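Local coordinates for protein intimin (Escherichia coli O127:H6 str. E2348/69, PDB 6TQD) that mediates intimate attachment of enteropathogenic bacteria to host cells as an outer-membrane adhesin whose Ig-like passenger domains here form an extended stalk, at residues K123-V136 with G170-V184. Residues are numbered along the deposited sequence; the frame is centred on the assembly and turned at random.
Sequences KADGTEAITYTATV and GKATVTLKSDKPGQV
Tyr132 and Leu176 meet on the inward face of an antiparallel strand pair, 130-136 with 171-177, that illustrates how the two faces of an Ig-like sheet differ in burial, one turned into the sandwich and the other outward. The tyrosine CG, anti to its carbonyl carbon (chi1 -72°), tips the ring back over Leu176; CE1 touches Leu176 CB at 3.8 Å, while Leu176 CD2 comes within 3.6 Å of Tyr132 OH. That hydroxyl donates to a water which in turn donates to Val184 O, tying the pair to strand 182-189. Val174 packs its CG1 against Tyr132 CB. Ile130-Leu176, Tyr132-Val174 and Ala134-Ala172 are hydrogen-bonded pairs, bonded in both directions, and the threonine pairs between them are non-hydrogen-bonded.

The other face is more open. Thr133 and Thr173 lie side by side, OG1 of the former 3.6 Å from CG2 of the latter, and the Lys171 chain passes Thr133 CG2 before bending at its last torsion (chi4 -57°) to bring NZ 3.0 Å from Thr135 OG1. Waters gather at the loop end, where the extended Lys177 chain runs past Ala129 CB: one accepts from NZ and donates to Gly126 O, a second does likewise to Thr127 O. Gly126 N meets Ser178 O at 2.7 Å from above the carbonyl plane, and Asp125 OD1 accepts from Thr127 N and Glu128 N, an Asx turn and Asx motif.

Strand 130-138 lies between 111-117 and 171-177, with Phe115 meeting the Tyr132 ring, while strands 147-154 and 197-205 pack against the inward face from the facing sheet.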
# COMPACT_ATOMS: atom_id res chain seq x y z
N LYS A 123 11.23 -30.99 3.02
CA LYS A 123 11.28 -32.30 3.64
C LYS A 123 11.08 -32.18 5.14
O LYS A 123 11.57 -31.25 5.79
CB LYS A 123 12.61 -32.99 3.34
CG LYS A 123 12.64 -34.44 3.81
CD LYS A 123 13.94 -35.16 3.46
CE LYS A 123 13.89 -36.59 3.96
NZ LYS A 123 15.23 -37.24 3.99
N ALA A 124 10.34 -33.13 5.70
CA ALA A 124 10.04 -33.17 7.13
C ALA A 124 11.15 -33.85 7.92
O ALA A 124 10.90 -34.76 8.71
CB ALA A 124 8.70 -33.86 7.35
N ASP A 125 12.39 -33.41 7.71
CA ASP A 125 13.55 -34.00 8.37
C ASP A 125 14.11 -33.11 9.48
O ASP A 125 15.18 -33.41 10.00
CB ASP A 125 14.64 -34.33 7.35
CG ASP A 125 15.13 -33.11 6.59
OD1 ASP A 125 14.61 -31.99 6.81
OD2 ASP A 125 16.05 -33.27 5.76
N GLY A 126 13.41 -32.05 9.85
CA GLY A 126 13.94 -31.13 10.83
C GLY A 126 15.17 -30.37 10.39
O GLY A 126 15.85 -29.77 11.22
N THR A 127 15.48 -30.40 9.09
CA THR A 127 16.74 -29.84 8.60
C THR A 127 16.49 -28.86 7.45
O THR A 127 17.06 -27.76 7.44
CB THR A 127 17.69 -30.96 8.17
OG1 THR A 127 17.80 -31.93 9.22
CG2 THR A 127 19.07 -30.40 7.89
N GLU A 128 15.67 -29.24 6.47
CA GLU A 128 15.43 -28.34 5.36
C GLU A 128 14.67 -27.11 5.84
O GLU A 128 13.67 -27.22 6.54
CB GLU A 128 14.66 -29.00 4.22
CG GLU A 128 14.57 -28.02 3.03
CD GLU A 128 13.95 -28.60 1.77
OE1 GLU A 128 13.99 -27.89 0.74
OE2 GLU A 128 13.42 -29.73 1.80
N ALA A 129 15.16 -25.94 5.45
CA ALA A 129 14.60 -24.67 5.91
C ALA A 129 13.72 -24.06 4.83
O ALA A 129 14.07 -24.05 3.65
CB ALA A 129 15.73 -23.70 6.25
N ILE A 130 12.57 -23.54 5.27
CA ILE A 130 11.75 -22.62 4.48
C ILE A 130 12.00 -21.23 5.03
O ILE A 130 11.82 -20.99 6.23
CB ILE A 130 10.27 -23.00 4.56
CG1 ILE A 130 10.04 -24.40 3.98
CG2 ILE A 130 9.41 -21.96 3.84
CD1 ILE A 130 8.60 -24.88 4.06
N THR A 131 12.41 -20.30 4.16
CA THR A 131 12.77 -18.96 4.59
C THR A 131 11.64 -18.00 4.23
O THR A 131 11.21 -17.94 3.07
CB THR A 131 14.07 -18.49 3.95
OG1 THR A 131 15.11 -19.41 4.31
CG2 THR A 131 14.43 -17.10 4.43
N TYR A 132 11.19 -17.24 5.22
CA TYR A 132 10.10 -16.29 5.07
C TYR A 132 10.65 -14.87 5.07
O TYR A 132 11.59 -14.56 5.79
CB TYR A 132 9.10 -16.43 6.22
CG TYR A 132 8.26 -17.67 6.19
CD1 TYR A 132 8.77 -18.91 6.57
CD2 TYR A 132 6.93 -17.62 5.80
CE1 TYR A 132 7.98 -20.05 6.54
CE2 TYR A 132 6.13 -18.75 5.77
CZ TYR A 132 6.66 -19.96 6.15
OH TYR A 132 5.89 -21.11 6.13
N THR A 133 10.01 -14.01 4.28
CA THR A 133 10.38 -12.61 4.18
C THR A 133 9.13 -11.79 4.43
O THR A 133 8.13 -11.97 3.73
CB THR A 133 10.96 -12.27 2.81
OG1 THR A 133 12.12 -13.07 2.55
CG2 THR A 133 11.34 -10.79 2.73
N ALA A 134 9.18 -10.91 5.41
CA ALA A 134 8.14 -9.94 5.68
C ALA A 134 8.59 -8.58 5.18
O ALA A 134 9.74 -8.18 5.39
CB ALA A 134 7.86 -9.84 7.17
N THR A 135 7.69 -7.89 4.49
CA THR A 135 7.91 -6.52 4.04
C THR A 135 7.01 -5.60 4.84
O THR A 135 5.81 -5.85 4.96
CB THR A 135 7.61 -6.39 2.55
OG1 THR A 135 8.40 -7.32 1.81
CG2 THR A 135 7.97 -4.98 2.08
N VAL A 136 7.60 -4.54 5.39
CA VAL A 136 6.88 -3.56 6.20
C VAL A 136 6.84 -2.24 5.43
O VAL A 136 7.89 -1.72 5.04
CB VAL A 136 7.56 -3.35 7.58
CG1 VAL A 136 6.83 -2.26 8.36
CG2 VAL A 136 7.58 -4.66 8.35
N GLY A 170 13.05 -2.50 4.13
CA GLY A 170 11.81 -2.87 4.77
C GLY A 170 11.58 -4.35 4.95
O GLY A 170 10.46 -4.76 5.22
N LYS A 171 12.62 -5.17 4.83
CA LYS A 171 12.47 -6.62 4.83
C LYS A 171 13.11 -7.25 6.07
O LYS A 171 14.20 -6.86 6.49
CB LYS A 171 13.06 -7.23 3.56
CG LYS A 171 12.37 -6.71 2.29
CD LYS A 171 12.69 -7.57 1.08
CE LYS A 171 12.08 -6.98 -0.19
NZ LYS A 171 10.61 -6.79 -0.10
N ALA A 172 12.40 -8.20 6.67
CA ALA A 172 12.89 -9.00 7.78
C ALA A 172 12.62 -10.47 7.48
O ALA A 172 11.60 -10.80 6.89
CB ALA A 172 12.17 -8.60 9.08
N THR A 173 13.54 -11.35 7.88
CA THR A 173 13.45 -12.76 7.50
C THR A 173 13.52 -13.67 8.72
O THR A 173 13.99 -13.28 9.80
CB THR A 173 14.55 -13.17 6.49
OG1 THR A 173 15.85 -12.99 7.08
CG2 THR A 173 14.46 -12.35 5.22
N VAL A 174 13.02 -14.89 8.52
CA VAL A 174 13.07 -15.94 9.55
C VAL A 174 13.00 -17.27 8.81
O VAL A 174 12.51 -17.34 7.68
CB VAL A 174 11.89 -15.78 10.54
CG1 VAL A 174 10.56 -16.02 9.85
CG2 VAL A 174 12.07 -16.71 11.74
N THR A 175 13.50 -18.34 9.44
CA THR A 175 13.44 -19.67 8.83
C THR A 175 12.55 -20.60 9.66
O THR A 175 12.33 -20.38 10.85
CB THR A 175 14.82 -20.31 8.65
OG1 THR A 175 15.32 -20.77 9.91
CG2 THR A 175 15.81 -19.32 8.04
N LEU A 176 12.02 -21.61 8.98
CA LEU A 176 11.09 -22.58 9.54
C LEU A 176 11.56 -23.98 9.16
O LEU A 176 11.90 -24.22 8.00
CB LEU A 176 9.69 -22.34 8.97
CG LEU A 176 8.59 -23.21 9.55
CD1 LEU A 176 8.20 -22.69 10.93
CD2 LEU A 176 7.39 -23.26 8.62
N LYS A 177 11.57 -24.89 10.13
CA LYS A 177 11.93 -26.29 9.91
C LYS A 177 10.94 -27.16 10.67
O LYS A 177 10.31 -26.72 11.63
CB LYS A 177 13.35 -26.61 10.41
CG LYS A 177 14.44 -25.76 9.77
CD LYS A 177 15.78 -25.96 10.47
CE LYS A 177 16.85 -25.07 9.86
NZ LYS A 177 18.17 -25.24 10.53
N SER A 178 10.81 -28.42 10.25
CA SER A 178 9.90 -29.32 10.95
C SER A 178 10.33 -30.77 10.77
O SER A 178 10.83 -31.14 9.70
CB SER A 178 8.46 -29.17 10.46
OG SER A 178 7.59 -30.02 11.19
N ASP A 179 10.12 -31.57 11.82
CA ASP A 179 10.32 -33.01 11.81
C ASP A 179 9.03 -33.79 11.56
O ASP A 179 9.05 -35.03 11.60
CB ASP A 179 10.87 -33.46 13.17
CG ASP A 179 12.31 -33.05 13.39
OD1 ASP A 179 13.19 -33.56 12.66
OD2 ASP A 179 12.56 -32.23 14.29
N LYS A 180 7.91 -33.12 11.31
CA LYS A 180 6.62 -33.77 11.19
C LYS A 180 5.99 -33.39 9.86
O LYS A 180 6.01 -32.20 9.49
CB LYS A 180 5.71 -33.32 12.35
CG LYS A 180 4.30 -33.86 12.29
CD LYS A 180 3.48 -33.42 13.49
CE LYS A 180 2.03 -33.88 13.39
NZ LYS A 180 1.22 -33.41 14.55
N PRO A 181 5.44 -34.34 9.11
CA PRO A 181 4.70 -33.97 7.90
C PRO A 181 3.40 -33.25 8.25
O PRO A 181 2.74 -33.59 9.24
CB PRO A 181 4.41 -35.32 7.23
CG PRO A 181 4.39 -36.28 8.35
CD PRO A 181 5.45 -35.80 9.32
N GLY A 182 3.04 -32.28 7.43
CA GLY A 182 1.81 -31.54 7.63
C GLY A 182 1.96 -30.11 7.17
O GLY A 182 3.03 -29.66 6.76
N GLN A 183 0.85 -29.38 7.27
CA GLN A 183 0.80 -27.98 6.88
C GLN A 183 1.15 -27.08 8.05
O GLN A 183 0.83 -27.38 9.20
CB GLN A 183 -0.60 -27.64 6.38
CG GLN A 183 -0.94 -28.20 5.00
CD GLN A 183 -2.27 -27.69 4.47
OE1 GLN A 183 -2.89 -26.81 5.07
NE2 GLN A 183 -2.71 -28.24 3.35
N VAL A 184 1.80 -25.95 7.75
CA VAL A 184 2.19 -24.98 8.76
C VAL A 184 1.85 -23.59 8.25
O VAL A 184 2.13 -23.27 7.09
CB VAL A 184 3.70 -25.07 9.07
CG1 VAL A 184 4.07 -24.14 10.21
CG2 VAL A 184 4.12 -26.50 9.38
O HOH W 1 12.44 -29.36 7.93
O HOH W 2 18.27 -28.30 11.73
O HOH W 3 19.14 -26.90 8.72
O HOH W 4 3.22 -20.77 6.24